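Probable Zn binding protein (Lactobacillus acidophilus, PDB 3Q69) is of unproven function but, as a putative mucus-binding protein represented here by its Muc B2-like domain, probably takes part in adhesion of the bacterium to mucus. Local coordinates at residues L63-I68 / E98-S103. Sequence-based numbering, arbitrary orientation.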
loop_
_atom_site.group_PDB
_atom_site.type_symbol
_atom_site.label_atom_id
_atom_site.label_comp_id
_atom_site.label_asym_id
_atom_site.label_seq_id
_atom_site.Cartn_x
_atom_site.Cartn_y
_atom_site.Cartn_z
ATOM N N LEU A 63 -1.041 -10.251 -7.434
ATOM C CA LEU A 63 -0.658 -9.673 -8.715
ATOM C C LEU A 63 0.203 -10.655 -9.506
ATOM O O LEU A 63 1.414 -10.761 -9.284
ATOM C CB LEU A 63 0.128 -8.379 -8.480
ATOM C CG LEU A 63 0.459 -7.552 -9.722
ATOM C CD1 LEU A 63 -0.829 -6.932 -10.259
ATOM C CD2 LEU A 63 1.474 -6.474 -9.365
ATOM N N PRO A 64 -0.414 -11.413 -10.422
ATOM C CA PRO A 64 0.343 -12.378 -11.224
ATOM C C PRO A 64 1.413 -11.647 -12.039
ATOM O O PRO A 64 1.142 -10.629 -12.668
ATOM C CB PRO A 64 -0.730 -13.004 -12.111
ATOM C CG PRO A 64 -1.965 -12.889 -11.305
ATOM C CD PRO A 64 -1.847 -11.486 -10.741
ATOM N N SER A 65 2.630 -12.169 -12.031
ATOM C CA SER A 65 3.717 -11.538 -12.779
ATOM C C SER A 65 3.555 -11.743 -14.289
ATOM O O SER A 65 3.118 -12.811 -14.743
ATOM C CB SER A 65 5.053 -12.120 -12.332
ATOM O OG SER A 65 5.373 -11.716 -11.018
ATOM N N PRO A 66 3.893 -10.721 -15.085
ATOM C CA PRO A 66 3.765 -10.856 -16.538
ATOM C C PRO A 66 4.596 -12.022 -17.044
ATOM O O PRO A 66 5.726 -12.221 -16.609
ATOM C CB PRO A 66 4.285 -9.521 -17.061
ATOM C CG PRO A 66 3.932 -8.573 -15.951
ATOM C CD PRO A 66 4.330 -9.364 -14.723
ATOM N N VAL A 67 4.027 -12.799 -17.954
ATOM C CA VAL A 67 4.747 -13.929 -18.531
ATOM C C VAL A 67 5.535 -13.424 -19.728
ATOM O O VAL A 67 4.973 -12.812 -20.635
ATOM C CB VAL A 67 3.792 -15.041 -18.997
ATOM C CG1 VAL A 67 4.585 -16.178 -19.618
ATOM C CG2 VAL A 67 2.977 -15.544 -17.810
ATOM N N ILE A 68 6.841 -13.665 -19.710
ATOM C CA ILE A 68 7.725 -13.234 -20.788
ATOM C C ILE A 68 8.359 -14.463 -21.426
ATOM O O ILE A 68 9.070 -15.231 -20.765
ATOM C CB ILE A 68 8.825 -12.294 -20.257
ATOM C CG1 ILE A 68 8.206 -10.945 -19.873
ATOM C CG2 ILE A 68 9.904 -12.107 -21.313
ATOM C CD1 ILE A 68 9.209 -9.897 -19.421
ATOM N N GLU A 98 8.861 -3.973 -4.328
ATOM C CA GLU A 98 9.756 -5.084 -4.582
ATOM C C GLU A 98 10.015 -5.265 -6.070
ATOM O O GLU A 98 9.362 -4.655 -6.928
ATOM C CB GLU A 98 9.228 -6.383 -3.939
ATOM C CG GLU A 98 7.779 -6.803 -4.239
ATOM C CD GLU A 98 7.410 -8.123 -3.550
ATOM O OE1 GLU A 98 8.023 -9.183 -3.856
ATOM O OE2 GLU A 98 6.503 -8.105 -2.691
ATOM N N THR A 99 10.995 -6.094 -6.383
ATOM C CA THR A 99 11.328 -6.338 -7.764
ATOM C C THR A 99 11.210 -7.816 -8.080
ATOM O O THR A 99 11.600 -8.667 -7.286
ATOM C CB THR A 99 12.764 -5.877 -8.052
ATOM O OG1 THR A 99 12.920 -4.506 -7.654
ATOM C CG2 THR A 99 13.084 -6.017 -9.530
ATOM N N VAL A 100 10.664 -8.101 -9.253
ATOM C CA VAL A 100 10.526 -9.455 -9.736
ATOM C C VAL A 100 11.625 -9.593 -10.783
ATOM O O VAL A 100 11.718 -8.764 -11.689
ATOM C CB VAL A 100 9.144 -9.667 -10.381
ATOM C CG1 VAL A 100 8.997 -11.121 -10.859
ATOM C CG2 VAL A 100 8.047 -9.338 -9.358
ATOM N N ILE A 101 12.443 -10.639 -10.677
ATOM C CA ILE A 101 13.542 -10.839 -11.621
ATOM C C ILE A 101 13.288 -11.981 -12.614
ATOM O O ILE A 101 12.856 -13.076 -12.240
ATOM C CB ILE A 101 14.866 -11.099 -10.851
ATOM C CG1 ILE A 101 15.239 -9.851 -10.053
ATOM C CG2 ILE A 101 15.988 -11.486 -11.804
ATOM C CD1 ILE A 101 15.486 -8.618 -10.927
ATOM N N TYR A 102 13.576 -11.725 -13.885
ATOM C CA TYR A 102 13.373 -12.738 -14.921
ATOM C C TYR A 102 14.690 -13.386 -15.338
ATOM O O TYR A 102 15.642 -12.699 -15.690
ATOM C CB TYR A 102 12.683 -12.120 -16.142
ATOM C CG TYR A 102 11.260 -11.677 -15.884
ATOM C CD1 TYR A 102 10.201 -12.576 -16.005
ATOM C CD2 TYR A 102 10.971 -10.362 -15.499
ATOM C CE1 TYR A 102 8.884 -12.181 -15.748
ATOM C CE2 TYR A 102 9.675 -9.963 -15.246
ATOM C CZ TYR A 102 8.629 -10.875 -15.367
ATOM O OH TYR A 102 7.334 -10.478 -15.081
ATOM N N SER A 103 14.738 -14.711 -15.266
ATOM C CA SER A 103 15.919 -15.474 -15.648
ATOM C C SER A 103 15.632 -16.325 -16.890
ATOM O O SER A 103 14.656 -17.084 -16.912
ATOM C CB SER A 103 16.329 -16.403 -14.507
ATOM O OG SER A 103 16.785 -15.685 -13.378
#
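At one end of the elongated, all-beta Muc B2-like domain, Tyr-102 of strand 96-104 reaches across to the loop that follows strand 55-64 and meets Pro-66 and Ile-68. Its phenol OH donates a hydrogen bond to Pro-66 O, with 2.8 Å between the two oxygens. The donor lies in the carbonyl plane on a lone pair, with a C=O...O angle of 128°, and the carbonyl oxygen approaches the ring from its rim, beside CE1 and CZ. The pyrrolidine of Pro-66 crosses the tyrosine side chain at about a right angle, its CD 3.2 Å from Tyr-102 OH. Ile-68 comes over one face: CD1 stands 4.1 Å from the ring centroid, only 6° off the normal, a CH-pi contact. CD1 of Ile-68 is anti to CA about the CB-CG1 bond (chi2 -176°), an extended branch that carries the methyl over the ring. Strand 96-104 belongs to the five-strand mixed sheet, between strands 2-19 and 71-73, whereas 55-64 pairs with 77-86 in a separate two-strand sheet, and the tyrosine thus ties the loop leaving one sheet to the other. Two residues earlier on the same strand, both methyls of Val-100 pack against Ser-65 OG, CG1 at 3.7 Å. That hydroxyl is hydrogen-bonded to Lys-75 O, while Ala-73 of strand 71-73 touches Ser-65, Val-100 and Tyr-102 alike.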